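Local structure of GDP-perosamine synthase (Caulobacter crescentus, 3BN1) at residues Lys45-Tyr50 with Lys54-Cys59; Gly37-Glu42 with Ile241-Leu246; Ile198-Asp203 with Ala207-Leu212. The protein catalyses the pyridoxal phosphate-dependent transfer of an amino group from L-glutamate to GDP-4-keto-6-deoxy-D-mannose, making GDP-perosamine for the O-antigen. One frame throughout, in Å; residues are numbered along the deposited sequence.

Interaction 1: residues Lys45-Tyr50 with Lys54-Cys59; sequences KAFADY and KHAIAC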
loop_
_atom_site.group_PDB
_atom_site.type_symbol
_atom_site.label_atom_id
_atom_site.label_comp_id
_atom_site.label_asym_id
_atom_site.label_seq_id
_atom_site.Cartn_x
_atom_site.Cartn_y
_atom_site.Cartn_z
ATOM N N LYS A 45 -9.507 -0.748 17.354
ATOM C CA LYS A 45 -10.233 -0.445 18.575
ATOM C C LYS A 45 -9.343 0.212 19.625
ATOM O O LYS A 45 -9.648 1.264 20.169
ATOM C CB LYS A 45 -10.785 -1.749 19.141
ATOM C CG LYS A 45 -12.209 -1.621 19.661
ATOM C CD LYS A 45 -12.369 -2.248 21.050
ATOM C CE LYS A 45 -12.010 -1.285 22.193
ATOM N NZ LYS A 45 -13.110 -1.082 23.191
ATOM N N ALA A 46 -8.296 -0.496 19.995
ATOM C CA ALA A 46 -7.363 0.009 21.004
ATOM C C ALA A 46 -6.789 1.354 20.598
ATOM O O ALA A 46 -6.445 2.194 21.428
ATOM C CB ALA A 46 -6.194 -0.981 21.108
ATOM N N PHE A 47 -6.584 1.539 19.301
ATOM C CA PHE A 47 -5.903 2.772 18.882
ATOM C C PHE A 47 -6.795 3.947 18.972
ATOM O O PHE A 47 -6.393 5.038 19.312
ATOM C CB PHE A 47 -5.351 2.640 17.442
ATOM C CG PHE A 47 -4.325 3.698 17.104
ATOM C CD1 PHE A 47 -3.017 3.559 17.551
ATOM C CD2 PHE A 47 -4.707 4.908 16.529
ATOM C CE1 PHE A 47 -2.073 4.554 17.359
ATOM C CE2 PHE A 47 -3.761 5.915 16.314
ATOM C CZ PHE A 47 -2.414 5.721 16.695
ATOM N N ALA A 48 -8.033 3.715 18.602
ATOM C CA ALA A 48 -9.029 4.752 18.665
ATOM C C ALA A 48 -9.217 5.197 20.125
ATOM O O ALA A 48 -9.376 6.387 20.419
ATOM C CB ALA A 48 -10.324 4.198 18.092
ATOM N N ASP A 49 -9.233 4.230 21.023
ATOM C CA ASP A 49 -9.326 4.517 22.453
ATOM C C ASP A 49 -8.059 5.235 22.919
ATOM O O ASP A 49 -8.117 6.177 23.692
ATOM C CB ASP A 49 -9.420 3.217 23.305
ATOM C CG ASP A 49 -10.607 2.340 22.943
ATOM O OD1 ASP A 49 -11.617 2.837 22.385
ATOM O OD2 ASP A 49 -10.517 1.131 23.257
ATOM N N TYR A 50 -6.893 4.801 22.478
ATOM C CA TYR A 50 -5.696 5.474 22.953
ATOM C C TYR A 50 -5.691 6.920 22.544
ATOM O O TYR A 50 -5.334 7.792 23.331
ATOM C CB TYR A 50 -4.489 4.746 22.457
ATOM C CG TYR A 50 -3.209 5.363 22.937
ATOM C CD1 TYR A 50 -2.829 5.298 24.268
ATOM C CD2 TYR A 50 -2.398 6.068 22.051
ATOM C CE1 TYR A 50 -1.604 5.862 24.691
ATOM C CE2 TYR A 50 -1.174 6.608 22.450
ATOM C CZ TYR A 50 -0.797 6.519 23.781
ATOM O OH TYR A 50 0.388 7.102 24.189
ATOM N N LYS A 54 -13.559 8.253 18.120
ATOM C CA LYS A 54 -14.451 7.158 17.774
ATOM C C LYS A 54 -13.914 6.157 16.778
ATOM O O LYS A 54 -14.101 4.937 16.948
ATOM C CB LYS A 54 -15.851 7.647 17.396
ATOM C CG LYS A 54 -16.305 8.791 18.341
ATOM C CD LYS A 54 -17.663 9.357 18.118
ATOM C CE LYS A 54 -18.496 8.586 17.112
ATOM N NZ LYS A 54 -19.151 9.557 16.174
ATOM N N HIS A 55 -13.230 6.643 15.747
ATOM C CA HIS A 55 -12.802 5.696 14.733
ATOM C C HIS A 55 -11.337 5.673 14.452
ATOM O O HIS A 55 -10.676 6.707 14.486
ATOM C CB HIS A 55 -13.476 6.048 13.424
ATOM C CG HIS A 55 -14.928 6.382 13.562
ATOM N ND1 HIS A 55 -15.903 5.412 13.660
ATOM C CD2 HIS A 55 -15.572 7.576 13.578
ATOM C CE1 HIS A 55 -17.085 5.997 13.791
ATOM N NE2 HIS A 55 -16.914 7.305 13.706
ATOM N N ALA A 56 -10.878 4.505 14.055
ATOM C CA ALA A 56 -9.493 4.392 13.589
ATOM C C ALA A 56 -9.516 3.387 12.429
ATOM O O ALA A 56 -10.112 2.293 12.517
ATOM C CB ALA A 56 -8.566 3.990 14.667
ATOM N N ILE A 57 -8.940 3.814 11.320
ATOM C CA ILE A 57 -8.882 3.056 10.067
ATOM C C ILE A 57 -7.449 2.691 9.714
ATOM O O ILE A 57 -6.643 3.556 9.357
ATOM C CB ILE A 57 -9.538 3.908 8.911
ATOM C CG1 ILE A 57 -11.025 4.254 9.172
ATOM C CG2 ILE A 57 -9.500 3.115 7.568
ATOM C CD1 ILE A 57 -11.327 5.534 10.023
ATOM N N ALA A 58 -7.120 1.407 9.886
ATOM C CA ALA A 58 -5.794 0.851 9.668
ATOM C C ALA A 58 -5.518 0.756 8.167
ATOM O O ALA A 58 -6.326 0.264 7.390
ATOM C CB ALA A 58 -5.726 -0.521 10.264
ATOM N N CYS A 59 -4.354 1.220 7.763
ATOM C CA CYS A 59 -3.965 1.278 6.324
ATOM C C CYS A 59 -2.604 0.627 6.157
ATOM O O CYS A 59 -1.877 0.387 7.132
ATOM C CB CYS A 59 -3.765 2.774 6.040
ATOM S SG CYS A 59 -5.304 3.747 6.148
#
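Lys54 and His55, whose backbones lie against Ala48, grip one acceptor with their side chains: OD1 of Asp203 takes a salt bridge from Lys54 NZ and a hydrogen bond from His55 NE2. Lys54 CB also rests 3.8 Å above one face of the His55 imidazole, near its rim. Behind this polar end the helix meets the strand through small groups. Methyl faces methyl, Ala48 CB lying 3.9 Å from Ala56 CB, while Ala48 CB also sits 4.0 Å from Lys54 O. Two alanines suit the place because the axes come within 7.0 Å, running at 133° to each other, and the CA atoms of Ala48 and Ala56 are 5.1 Å apart. Phe47 flanks this close approach of the backbones. With CG anti to the backbone N (chi1 -164°), its ring offers an edge, CD2 being 4.4 Å from Ala56 CB. Strand 55-59 is the border strand of the seven-stranded sheet within this chain, bonded through its backbone to strand 196-200. Helix 38-51 covers its Ala56 side, Ile57 packs on helix 203-213, and the Phe47 ring also meets Phe182 edge-to-face.

Interaction 2: residues Gly37-Glu42 with Ile241-Leu246; sequences GRFIVE and IGLAQL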
loop_
_atom_site.group_PDB
_atom_site.type_symbol
_atom_site.label_atom_id
_atom_site.label_comp_id
_atom_site.label_asym_id
_atom_site.label_seq_id
_atom_site.Cartn_x
_atom_site.Cartn_y
_atom_site.Cartn_z
ATOM N N GLY A 37 -9.206 -10.117 9.716
ATOM C CA GLY A 37 -8.915 -10.804 10.979
ATOM C C GLY A 37 -9.027 -10.005 12.307
ATOM O O GLY A 37 -9.134 -8.781 12.318
ATOM N N ARG A 38 -8.960 -10.725 13.427
ATOM C CA ARG A 38 -9.077 -10.172 14.784
ATOM C C ARG A 38 -8.160 -8.983 15.088
ATOM O O ARG A 38 -8.570 -7.946 15.633
ATOM C CB ARG A 38 -8.864 -11.265 15.875
ATOM C CG ARG A 38 -7.512 -11.159 16.690
ATOM C CD ARG A 38 -7.223 -12.118 17.914
ATOM N NE ARG A 38 -6.479 -11.384 18.958
ATOM C CZ ARG A 38 -5.752 -11.907 19.953
ATOM N NH1 ARG A 38 -5.660 -13.220 20.090
ATOM N NH2 ARG A 38 -5.105 -11.130 20.831
ATOM N N PHE A 39 -6.882 -9.167 14.822
ATOM C CA PHE A 39 -5.940 -8.105 15.168
ATOM C C PHE A 39 -6.300 -6.757 14.549
ATOM O O PHE A 39 -6.181 -5.704 15.199
ATOM C CB PHE A 39 -4.538 -8.573 14.820
ATOM C CG PHE A 39 -4.076 -9.733 15.669
ATOM C CD1 PHE A 39 -3.949 -9.606 17.059
ATOM C CD2 PHE A 39 -3.728 -10.937 15.103
ATOM C CE1 PHE A 39 -3.467 -10.642 17.836
ATOM C CE2 PHE A 39 -3.258 -11.973 15.878
ATOM C CZ PHE A 39 -3.142 -11.831 17.246
ATOM N N ILE A 40 -6.723 -6.778 13.285
ATOM C CA ILE A 40 -7.108 -5.522 12.624
ATOM C C ILE A 40 -8.175 -4.745 13.443
ATOM O O ILE A 40 -8.049 -3.540 13.801
ATOM C CB ILE A 40 -7.498 -5.753 11.117
ATOM C CG1 ILE A 40 -6.480 -6.658 10.430
ATOM C CG2 ILE A 40 -7.581 -4.420 10.400
ATOM C CD1 ILE A 40 -6.704 -6.839 8.928
ATOM N N VAL A 41 -9.257 -5.439 13.750
ATOM C CA VAL A 41 -10.314 -4.792 14.489
ATOM C C VAL A 41 -9.816 -4.419 15.920
ATOM O O VAL A 41 -10.165 -3.357 16.462
ATOM C CB VAL A 41 -11.527 -5.754 14.491
ATOM C CG1 VAL A 41 -11.240 -6.943 15.400
ATOM C CG2 VAL A 41 -12.825 -5.033 14.808
ATOM N N GLU A 42 -9.049 -5.319 16.543
ATOM C CA GLU A 42 -8.553 -5.040 17.894
ATOM C C GLU A 42 -7.617 -3.853 17.923
ATOM O O GLU A 42 -7.729 -2.967 18.767
ATOM C CB GLU A 42 -7.862 -6.232 18.533
ATOM C CG GLU A 42 -8.817 -7.361 18.825
ATOM C CD GLU A 42 -8.163 -8.477 19.621
ATOM O OE1 GLU A 42 -6.962 -8.726 19.391
ATOM O OE2 GLU A 42 -8.849 -9.092 20.466
ATOM N N ILE A 241 1.328 -7.022 15.103
ATOM C CA ILE A 241 2.507 -6.338 15.613
ATOM C C ILE A 241 2.086 -4.997 16.202
ATOM O O ILE A 241 2.511 -4.554 17.314
ATOM C CB ILE A 241 3.591 -6.109 14.523
ATOM C CG1 ILE A 241 4.076 -7.466 13.944
ATOM C CG2 ILE A 241 4.753 -5.265 15.202
ATOM C CD1 ILE A 241 5.060 -7.438 12.732
ATOM N N GLY A 242 1.236 -4.316 15.452
ATOM C CA GLY A 242 0.783 -3.044 15.970
ATOM C C GLY A 242 0.095 -3.086 17.360
ATOM O O GLY A 242 0.132 -2.155 18.180
ATOM N N LEU A 243 -0.662 -4.129 17.570
ATOM C CA LEU A 243 -1.423 -4.204 18.782
ATOM C C LEU A 243 -0.464 -4.472 19.914
ATOM O O LEU A 243 -0.532 -3.866 21.003
ATOM C CB LEU A 243 -2.388 -5.379 18.583
ATOM C CG LEU A 243 -3.282 -5.512 19.821
ATOM C CD1 LEU A 243 -3.961 -4.201 20.254
ATOM C CD2 LEU A 243 -4.284 -6.699 19.774
ATOM N N ALA A 244 0.452 -5.400 19.665
ATOM C CA ALA A 244 1.458 -5.707 20.698
ATOM C C ALA A 244 2.302 -4.455 21.014
ATOM O O ALA A 244 2.690 -4.212 22.161
ATOM C CB ALA A 244 2.330 -6.870 20.253
ATOM N N GLN A 245 2.585 -3.634 20.007
ATOM C CA GLN A 245 3.373 -2.413 20.260
ATOM C C GLN A 245 2.558 -1.479 21.121
ATOM O O GLN A 245 3.100 -0.859 22.037
ATOM C CB GLN A 245 3.657 -1.675 18.951
ATOM C CG GLN A 245 4.691 -2.387 18.130
ATOM C CD GLN A 245 6.112 -1.968 18.542
ATOM O OE1 GLN A 245 6.580 -0.868 18.214
ATOM N NE2 GLN A 245 6.772 -2.833 19.321
ATOM N N LEU A 246 1.278 -1.333 20.761
ATOM C CA LEU A 246 0.435 -0.399 21.495
ATOM C C LEU A 246 0.234 -0.783 22.947
ATOM O O LEU A 246 0.117 0.095 23.792
ATOM C CB LEU A 246 -0.898 -0.105 20.802
ATOM C CG LEU A 246 -2.002 0.882 21.234
ATOM C CD1 LEU A 246 -1.626 2.354 21.398
ATOM C CD2 LEU A 246 -3.262 0.767 20.346
#
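Phe39 and Leu243 mark the closest backbone approach, their CA atoms 7.0 Å apart, where the first turn of helix 38-51 packs on helix 236-247, whose Ile241 touches Ile33 of the second subunit. Gly37 takes the N-cap position of the first helix, with backbone angles at which a CB would press on the preceding carbonyl oxygen, so the lack of a side chain fits. Between these two segments the contact is carried by Leu243. A chi1 of -178° sends its CG toward helix 38-51, and a chi2 of 51° turns CD2 between Phe39 and Glu42. CD2 meets the phenyl ring at its edge, in the ring plane, 4.0 Å from Phe39 CD1, and the two side chains are nearly perpendicular. The same methyl lies 3.8 Å from Glu42 CB and 3.4 Å from Glu42 OE1. That oxygen is held from within its own helix: Arg38 NE donates to Glu42 OE1 over 2.7 Å, approaching from 45° above the carboxylate plane, and Arg38 NH2 adds a weak bond. Phe39 CE1 lies over the rim of one guanidinium face, while Tyr23 makes a cation-pi contact with Arg38 and Glu26 a second salt bridge. A leucine methyl therefore packs beside a charged carboxylate oxygen, probably tolerable because the arginine already answers that charge, leaving dispersion with the ring and the Glu42 methylene to hold the two segments together here.

Interaction 3: residues Ile198-Asp203 with Ala207-Leu212; sequences ITTNDD and AKMRLL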
loop_
_atom_site.group_PDB
_atom_site.type_symbol
_atom_site.label_atom_id
_atom_site.label_comp_id
_atom_site.label_asym_id
_atom_site.label_seq_id
_atom_site.Cartn_x
_atom_site.Cartn_y
_atom_site.Cartn_z
ATOM N N ILE A 198 -5.673 6.022 10.196
ATOM C CA ILE A 198 -6.386 7.320 10.181
ATOM C C ILE A 198 -7.311 7.356 11.401
ATOM O O ILE A 198 -8.017 6.361 11.664
ATOM C CB ILE A 198 -7.311 7.521 8.931
ATOM C CG1 ILE A 198 -6.523 7.228 7.650
ATOM C CG2 ILE A 198 -7.988 8.930 8.923
ATOM C CD1 ILE A 198 -7.420 7.117 6.443
ATOM N N THR A 199 -7.382 8.511 12.077
ATOM C CA THR A 199 -8.282 8.677 13.204
ATOM C C THR A 199 -9.263 9.816 12.913
ATOM O O THR A 199 -8.957 10.747 12.170
ATOM C CB THR A 199 -7.550 8.921 14.531
ATOM O OG1 THR A 199 -6.723 10.066 14.395
ATOM C CG2 THR A 199 -6.712 7.723 14.955
ATOM N N THR A 200 -10.493 9.610 13.365
ATOM C CA THR A 200 -11.536 10.567 13.169
ATOM C C THR A 200 -12.734 10.352 14.062
ATOM O O THR A 200 -12.973 9.263 14.561
ATOM C CB THR A 200 -12.004 10.659 11.707
ATOM O OG1 THR A 200 -12.813 11.835 11.559
ATOM C CG2 THR A 200 -12.872 9.422 11.300
ATOM N N ASN A 201 -13.465 11.432 14.319
ATOM C CA ASN A 201 -14.676 11.259 15.111
ATOM C C ASN A 201 -15.912 11.213 14.223
ATOM O O ASN A 201 -16.914 10.689 14.651
ATOM C CB ASN A 201 -14.818 12.322 16.207
ATOM C CG ASN A 201 -13.923 12.021 17.436
ATOM O OD1 ASN A 201 -13.978 10.934 18.016
ATOM N ND2 ASN A 201 -13.057 12.964 17.780
ATOM N N ASP A 202 -15.824 11.709 12.982
ATOM C CA ASP A 202 -16.952 11.788 12.059
ATOM C C ASP A 202 -17.311 10.467 11.434
ATOM O O ASP A 202 -16.498 9.861 10.741
ATOM C CB ASP A 202 -16.687 12.777 10.960
ATOM C CG ASP A 202 -17.866 12.896 10.016
ATOM O OD1 ASP A 202 -18.844 13.547 10.419
ATOM O OD2 ASP A 202 -17.813 12.312 8.909
ATOM N N ASP A 203 -18.531 10.014 11.672
ATOM C CA ASP A 203 -18.926 8.680 11.204
ATOM C C ASP A 203 -18.941 8.581 9.704
ATOM O O ASP A 203 -18.727 7.544 9.110
ATOM C CB ASP A 203 -20.362 8.356 11.614
ATOM C CG ASP A 203 -20.560 8.175 13.112
ATOM O OD1 ASP A 203 -19.622 8.203 13.927
ATOM O OD2 ASP A 203 -21.723 7.979 13.495
ATOM N N ALA A 207 -16.677 6.085 7.317
ATOM C CA ALA A 207 -17.271 5.065 6.428
ATOM C C ALA A 207 -16.694 5.202 5.016
ATOM O O ALA A 207 -16.323 4.222 4.360
ATOM C CB ALA A 207 -18.773 5.268 6.364
ATOM N N LYS A 208 -16.607 6.445 4.567
ATOM C CA LYS A 208 -16.111 6.700 3.218
ATOM C C LYS A 208 -14.656 6.210 3.122
ATOM O O LYS A 208 -14.223 5.714 2.093
ATOM C CB LYS A 208 -16.113 8.211 2.996
ATOM C CG LYS A 208 -16.929 8.724 1.837
ATOM C CD LYS A 208 -17.601 10.080 2.194
ATOM C CE LYS A 208 -16.961 10.804 3.404
ATOM N NZ LYS A 208 -17.588 12.104 3.856
ATOM N N MET A 209 -13.900 6.411 4.199
ATOM C CA MET A 209 -12.515 5.995 4.310
ATOM C C MET A 209 -12.486 4.471 4.254
ATOM O O MET A 209 -11.647 3.920 3.526
ATOM C CB MET A 209 -11.905 6.512 5.613
ATOM C CG MET A 209 -11.497 8.002 5.600
ATOM S SD MET A 209 -11.178 8.579 7.310
ATOM C CE MET A 209 -10.745 10.349 7.076
ATOM N N ARG A 210 -13.383 3.779 4.977
ATOM C CA ARG A 210 -13.351 2.327 4.872
ATOM C C ARG A 210 -13.774 1.872 3.459
ATOM O O ARG A 210 -13.219 0.904 2.912
ATOM C CB ARG A 210 -14.169 1.630 5.969
ATOM C CG ARG A 210 -14.121 2.333 7.320
ATOM C CD ARG A 210 -14.277 1.326 8.480
ATOM N NE ARG A 210 -13.974 1.867 9.820
ATOM C CZ ARG A 210 -12.854 1.610 10.502
ATOM N NH1 ARG A 210 -12.703 2.168 11.689
ATOM N NH2 ARG A 210 -11.907 0.774 10.043
ATOM N N LEU A 211 -14.714 2.607 2.862
ATOM C CA LEU A 211 -15.153 2.313 1.495
ATOM C C LEU A 211 -13.969 2.346 0.501
ATOM O O LEU A 211 -13.743 1.400 -0.287
ATOM C CB LEU A 211 -16.210 3.331 1.052
ATOM C CG LEU A 211 -16.763 2.952 -0.347
ATOM C CD1 LEU A 211 -17.421 1.584 -0.450
ATOM C CD2 LEU A 211 -17.749 4.042 -0.711
ATOM N N LEU A 212 -13.235 3.453 0.526
ATOM C CA LEU A 212 -12.058 3.624 -0.382
ATOM C C LEU A 212 -10.908 2.687 -0.092
ATOM O O LEU A 212 -10.247 2.193 -0.993
ATOM C CB LEU A 212 -11.515 5.040 -0.259
ATOM C CG LEU A 212 -12.454 6.130 -0.806
ATOM C CD1 LEU A 212 -12.089 7.505 -0.194
ATOM C CD2 LEU A 212 -12.355 6.187 -2.381
#
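A strand-to-helix connection of the fold type I aminotransferase domain is closed here: strand 196-200 ends, turns through Asn201 and Asp202, and enters helix 203-213, which folds back over the sheet. Asp202 is the N-cap, its OD2 accepting a hydrogen bond from the backbone N of Leu205, a role that the short acidic side chain suits well. Within the first turn Ala207 N donates to Asp203 O over 3.1 Å, a regular helical bond with an N-H...O angle of 156°. Two residues on from Ala207, Met209 reaches across to the strand. Its chain is extended beyond CG, and this length lets the flexible thioether span a backbone separation of 8.6 Å between the CA atoms of Ile198 and Met209. Ile198 and Thr200, two residues apart on the strand, present their side chains on the same face. The polar branch of Thr200 is occupied, OG1 bonding to Asp178 O, while its methyl belongs to the apolar layer. Cys179 on the next strand and Ile57 on the other neighbour also touch Met209. Ile198 CG2, anti to its own backbone N, receives the sulfur at 3.6 Å, with Met209 CE equally close, and Thr200 CG2 stands 4.4 Å from Met209 SD.

In the fold
All three contacts belong to the large sheet-bearing part of the aminotransferase fold, and interaction 1 lies on the same side of the chain's centre as each of the other two. It sits between them, its centre about 10 Å from each of their centres; the centres of interactions 2 and 3 are about 18 Å apart. Interactions 1 and 2 share helix 38-51, and Leu246 packs against Ala46 and Tyr50 to join them. Interactions 1 and 3 use neighbouring strands, 55-59 and 196-200, of the same sheet. Along the chain, interactions 1 and 3 follow in series, both nested inside the long loop closed by interaction 2. Layers of helix thus flank the sheet's border, tying the early chain to residues some 200 positions later.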